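Local structure of surface glycan binding protein B (6E57) at residues K351-M365 with S377-L389. The protein binds mixed-linkage beta-glucan at the cell surface of a human gut Bacteroides, probably helping to capture cereal glucan for utilization. Residues are numbered along the deposited sequence; the frame is centred on the assembly and turned at random.
Sequences KVVYSIEPTAEYHKM and SEMEFTENGEYTL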
# COMPACT_ATOMS: atom_id res chain seq x y z
N LYS A 351 -0.86 -25.18 0.59
CA LYS A 351 -1.05 -24.67 -0.77
C LYS A 351 -1.51 -25.82 -1.66
O LYS A 351 -0.90 -26.88 -1.66
CB LYS A 351 0.26 -24.08 -1.31
CG LYS A 351 0.22 -23.60 -2.76
CD LYS A 351 1.57 -23.21 -3.32
CE LYS A 351 2.15 -21.96 -2.69
NZ LYS A 351 3.49 -21.64 -3.23
N VAL A 352 -2.59 -25.60 -2.42
CA VAL A 352 -3.08 -26.55 -3.41
C VAL A 352 -2.98 -25.89 -4.79
O VAL A 352 -3.68 -24.91 -5.05
CB VAL A 352 -4.53 -26.98 -3.11
CG1 VAL A 352 -5.03 -27.99 -4.13
CG2 VAL A 352 -4.68 -27.52 -1.70
N VAL A 353 -2.11 -26.44 -5.65
CA VAL A 353 -2.01 -26.02 -7.05
C VAL A 353 -3.04 -26.82 -7.86
O VAL A 353 -2.98 -28.05 -7.90
CB VAL A 353 -0.59 -26.21 -7.61
CG1 VAL A 353 -0.47 -25.73 -9.05
CG2 VAL A 353 0.46 -25.54 -6.74
N TYR A 354 -3.96 -26.10 -8.51
CA TYR A 354 -5.09 -26.70 -9.21
C TYR A 354 -5.08 -26.22 -10.67
O TYR A 354 -4.58 -25.14 -10.96
CB TYR A 354 -6.41 -26.34 -8.52
CG TYR A 354 -6.71 -24.87 -8.46
CD1 TYR A 354 -6.24 -24.08 -7.42
CD2 TYR A 354 -7.45 -24.25 -9.45
CE1 TYR A 354 -6.49 -22.72 -7.37
CE2 TYR A 354 -7.72 -22.89 -9.41
CZ TYR A 354 -7.24 -22.12 -8.37
OH TYR A 354 -7.51 -20.78 -8.33
N SER A 355 -5.63 -27.04 -11.57
CA SER A 355 -5.80 -26.66 -12.96
C SER A 355 -7.21 -27.05 -13.42
O SER A 355 -7.82 -27.98 -12.89
CB SER A 355 -4.74 -27.26 -13.85
OG SER A 355 -4.73 -28.68 -13.77
N ILE A 356 -7.72 -26.32 -14.42
CA ILE A 356 -9.06 -26.54 -14.93
C ILE A 356 -9.05 -27.75 -15.87
O ILE A 356 -8.00 -28.12 -16.41
CB ILE A 356 -9.61 -25.27 -15.63
CG1 ILE A 356 -8.80 -24.89 -16.87
CG2 ILE A 356 -9.70 -24.12 -14.65
CD1 ILE A 356 -9.50 -23.91 -17.78
N GLU A 357 -10.23 -28.35 -16.03
CA GLU A 357 -10.55 -29.21 -17.15
C GLU A 357 -11.31 -28.38 -18.17
O GLU A 357 -12.46 -28.03 -17.94
CB GLU A 357 -11.38 -30.41 -16.68
CG GLU A 357 -11.86 -31.30 -17.82
CD GLU A 357 -10.80 -31.60 -18.87
OE1 GLU A 357 -9.80 -32.25 -18.53
OE2 GLU A 357 -10.98 -31.16 -20.03
N PRO A 358 -10.69 -27.99 -19.31
CA PRO A 358 -11.37 -27.15 -20.31
C PRO A 358 -12.76 -27.62 -20.76
O PRO A 358 -13.64 -26.79 -20.97
CB PRO A 358 -10.38 -27.18 -21.48
CG PRO A 358 -9.03 -27.30 -20.81
CD PRO A 358 -9.28 -28.25 -19.65
N THR A 359 -12.96 -28.93 -20.89
CA THR A 359 -14.23 -29.50 -21.39
C THR A 359 -15.33 -29.42 -20.33
O THR A 359 -16.50 -29.61 -20.65
CB THR A 359 -14.06 -30.95 -21.86
OG1 THR A 359 -13.65 -31.74 -20.74
CG2 THR A 359 -13.05 -31.09 -22.98
N ALA A 360 -14.96 -29.16 -19.07
CA ALA A 360 -15.90 -29.10 -17.96
C ALA A 360 -16.76 -27.84 -18.05
O ALA A 360 -16.28 -26.75 -18.38
CB ALA A 360 -15.17 -29.17 -16.64
N GLU A 361 -18.04 -28.01 -17.70
CA GLU A 361 -19.10 -27.01 -17.82
C GLU A 361 -18.84 -25.83 -16.86
O GLU A 361 -19.13 -24.69 -17.21
CB GLU A 361 -20.45 -27.71 -17.64
CG GLU A 361 -20.54 -28.65 -16.42
CD GLU A 361 -20.26 -30.14 -16.61
OE1 GLU A 361 -19.11 -30.51 -16.91
OE2 GLU A 361 -21.19 -30.94 -16.40
N TYR A 362 -18.30 -26.10 -15.67
CA TYR A 362 -17.93 -25.08 -14.66
C TYR A 362 -16.81 -25.61 -13.75
O TYR A 362 -16.48 -26.80 -13.80
CB TYR A 362 -19.14 -24.69 -13.81
CG TYR A 362 -19.65 -25.79 -12.91
CD1 TYR A 362 -20.55 -26.73 -13.39
CD2 TYR A 362 -19.20 -25.93 -11.61
CE1 TYR A 362 -21.01 -27.77 -12.59
CE2 TYR A 362 -19.65 -26.96 -10.79
CZ TYR A 362 -20.56 -27.88 -11.29
OH TYR A 362 -21.01 -28.90 -10.51
N HIS A 363 -16.24 -24.74 -12.91
CA HIS A 363 -15.12 -25.11 -12.03
C HIS A 363 -15.34 -24.55 -10.62
O HIS A 363 -15.29 -23.33 -10.41
CB HIS A 363 -13.79 -24.64 -12.63
CG HIS A 363 -13.76 -24.67 -14.12
ND1 HIS A 363 -13.46 -25.81 -14.82
CD2 HIS A 363 -13.99 -23.70 -15.03
CE1 HIS A 363 -13.52 -25.55 -16.11
NE2 HIS A 363 -13.83 -24.27 -16.27
N LYS A 364 -15.56 -25.46 -9.66
CA LYS A 364 -15.70 -25.14 -8.24
C LYS A 364 -14.84 -26.10 -7.41
O LYS A 364 -14.83 -27.30 -7.68
CB LYS A 364 -17.16 -25.23 -7.80
CG LYS A 364 -18.05 -24.08 -8.23
CD LYS A 364 -19.30 -23.94 -7.39
CE LYS A 364 -20.16 -22.75 -7.77
NZ LYS A 364 -20.77 -22.91 -9.11
N MET A 365 -14.14 -25.56 -6.40
CA MET A 365 -13.37 -26.36 -5.44
C MET A 365 -13.62 -25.86 -4.01
O MET A 365 -14.03 -24.72 -3.80
CB MET A 365 -11.87 -26.30 -5.74
CG MET A 365 -11.21 -24.98 -5.34
SD MET A 365 -9.43 -24.95 -5.66
CE MET A 365 -8.86 -26.20 -4.50
N SER A 377 -14.20 -21.26 2.32
CA SER A 377 -15.30 -21.10 1.39
C SER A 377 -15.08 -21.95 0.14
O SER A 377 -13.95 -22.15 -0.30
CB SER A 377 -15.48 -19.66 0.99
OG SER A 377 -16.66 -19.52 0.21
N GLU A 378 -16.20 -22.42 -0.41
CA GLU A 378 -16.31 -22.91 -1.77
C GLU A 378 -15.86 -21.78 -2.71
O GLU A 378 -16.24 -20.62 -2.50
CB GLU A 378 -17.76 -23.34 -2.00
CG GLU A 378 -18.04 -24.04 -3.32
CD GLU A 378 -19.51 -24.37 -3.53
OE1 GLU A 378 -20.36 -23.85 -2.77
OE2 GLU A 378 -19.82 -25.14 -4.47
N MET A 379 -15.03 -22.10 -3.71
CA MET A 379 -14.55 -21.10 -4.66
C MET A 379 -14.90 -21.52 -6.09
O MET A 379 -14.66 -22.65 -6.49
CB MET A 379 -13.03 -20.92 -4.58
CG MET A 379 -12.50 -19.98 -5.64
SD MET A 379 -10.71 -19.84 -5.65
CE MET A 379 -10.25 -21.43 -6.34
N GLU A 380 -15.43 -20.56 -6.85
CA GLU A 380 -15.68 -20.67 -8.29
C GLU A 380 -14.55 -19.97 -9.04
O GLU A 380 -14.12 -18.89 -8.64
CB GLU A 380 -17.05 -20.06 -8.62
CG GLU A 380 -17.58 -20.45 -9.99
CD GLU A 380 -19.03 -20.09 -10.24
OE1 GLU A 380 -19.61 -19.33 -9.43
OE2 GLU A 380 -19.59 -20.58 -11.25
N PHE A 381 -14.06 -20.59 -10.11
CA PHE A 381 -12.93 -20.06 -10.88
C PHE A 381 -13.05 -20.45 -12.35
O PHE A 381 -13.88 -21.29 -12.71
CB PHE A 381 -11.61 -20.53 -10.27
CG PHE A 381 -11.46 -22.03 -10.15
CD1 PHE A 381 -12.06 -22.72 -9.11
CD2 PHE A 381 -10.72 -22.75 -11.08
CE1 PHE A 381 -11.92 -24.09 -8.99
CE2 PHE A 381 -10.58 -24.13 -10.96
CZ PHE A 381 -11.18 -24.79 -9.91
N THR A 382 -12.23 -19.81 -13.20
CA THR A 382 -12.18 -20.10 -14.65
C THR A 382 -10.75 -20.45 -15.10
O THR A 382 -10.59 -21.04 -16.17
CB THR A 382 -12.72 -18.94 -15.49
OG1 THR A 382 -11.97 -17.77 -15.20
CG2 THR A 382 -14.19 -18.67 -15.27
N GLU A 383 -9.73 -20.07 -14.32
CA GLU A 383 -8.33 -20.24 -14.70
C GLU A 383 -7.61 -21.09 -13.65
O GLU A 383 -8.08 -21.24 -12.53
CB GLU A 383 -7.61 -18.89 -14.81
CG GLU A 383 -8.36 -17.84 -15.63
CD GLU A 383 -8.32 -18.02 -17.14
OE1 GLU A 383 -8.65 -17.04 -17.85
OE2 GLU A 383 -7.96 -19.13 -17.60
N ASN A 384 -6.45 -21.64 -14.05
CA ASN A 384 -5.52 -22.34 -13.16
C ASN A 384 -5.03 -21.37 -12.08
O ASN A 384 -4.98 -20.17 -12.31
CB ASN A 384 -4.29 -22.87 -13.89
CG ASN A 384 -4.62 -23.87 -14.98
OD1 ASN A 384 -5.75 -24.31 -15.10
ND2 ASN A 384 -3.62 -24.21 -15.78
N GLY A 385 -4.65 -21.92 -10.92
CA GLY A 385 -4.19 -21.10 -9.81
C GLY A 385 -3.64 -21.91 -8.65
O GLY A 385 -3.46 -23.13 -8.73
N GLU A 386 -3.35 -21.19 -7.56
CA GLU A 386 -2.85 -21.74 -6.32
C GLU A 386 -3.78 -21.26 -5.19
O GLU A 386 -4.00 -20.07 -5.06
CB GLU A 386 -1.42 -21.27 -6.06
CG GLU A 386 -0.51 -21.37 -7.28
CD GLU A 386 0.96 -21.05 -7.03
OE1 GLU A 386 1.29 -20.62 -5.90
OE2 GLU A 386 1.77 -21.24 -7.96
N TYR A 387 -4.31 -22.21 -4.41
CA TYR A 387 -5.11 -21.91 -3.23
C TYR A 387 -4.24 -22.07 -1.98
O TYR A 387 -3.73 -23.17 -1.73
CB TYR A 387 -6.33 -22.84 -3.17
CG TYR A 387 -7.41 -22.40 -2.22
CD1 TYR A 387 -7.33 -22.66 -0.86
CD2 TYR A 387 -8.53 -21.72 -2.69
CE1 TYR A 387 -8.32 -22.24 0.01
CE2 TYR A 387 -9.53 -21.31 -1.83
CZ TYR A 387 -9.43 -21.56 -0.47
OH TYR A 387 -10.42 -21.16 0.37
N THR A 388 -4.05 -20.99 -1.21
CA THR A 388 -3.32 -21.06 0.06
C THR A 388 -4.31 -20.90 1.23
O THR A 388 -5.29 -20.18 1.13
CB THR A 388 -2.18 -20.04 0.13
OG1 THR A 388 -2.72 -18.74 -0.04
CG2 THR A 388 -1.11 -20.28 -0.91
N LEU A 389 -4.02 -21.61 2.32
CA LEU A 389 -4.83 -21.61 3.52
C LEU A 389 -3.93 -21.89 4.73
O LEU A 389 -3.16 -22.85 4.72
CB LEU A 389 -5.91 -22.69 3.39
CG LEU A 389 -6.81 -22.88 4.61
CD1 LEU A 389 -7.84 -21.77 4.71
CD2 LEU A 389 -7.49 -24.24 4.58
O HOH W 1 -16.57 -21.97 -13.05
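With chi1 of Y354 at 61° and of F381 at 56°, each ring stands between its own backbone N and carbonyl carbon, and these torsions bring the edge of the Y354 ring against the face of F381. The setting is consistent with two layers of a beta-sandwich: the antiparallel pairing 351-356 with 385-389 packs on 364-365 with 379-380 across an aromatic cluster. In the edge-to-face pair the planes stand at 65°, with Y354 CE2 3.4 Å from F381 CD2. H363 CB covers the opposite face of F381 in a CH-pi contact, while H363 ND1 is hydrogen-bonded to G411 O. G385 CA lies over one face of the Y354 ring, a CH-pi contact 3.9 Å from the centroid. M365 SD comes obliquely to both F381 and Y387, two Met-aromatic contacts, and touches M379 CE at 3.7 Å. On the face of the pairing away from M365 and M379, K364 NZ forms a salt bridge with E380 OE2 (3.4 Å). The E378 side chain lies about 5 Å from a bound glucose and touches W322, a residue of the glycan pocket. K351 NZ, salt-bridged to E310, has a long second bridge to E386. Beyond the Y354-G385 pair, the N384 side chain stands in for a backbone carbonyl, its OD1 accepting I356 N at 2.9 Å.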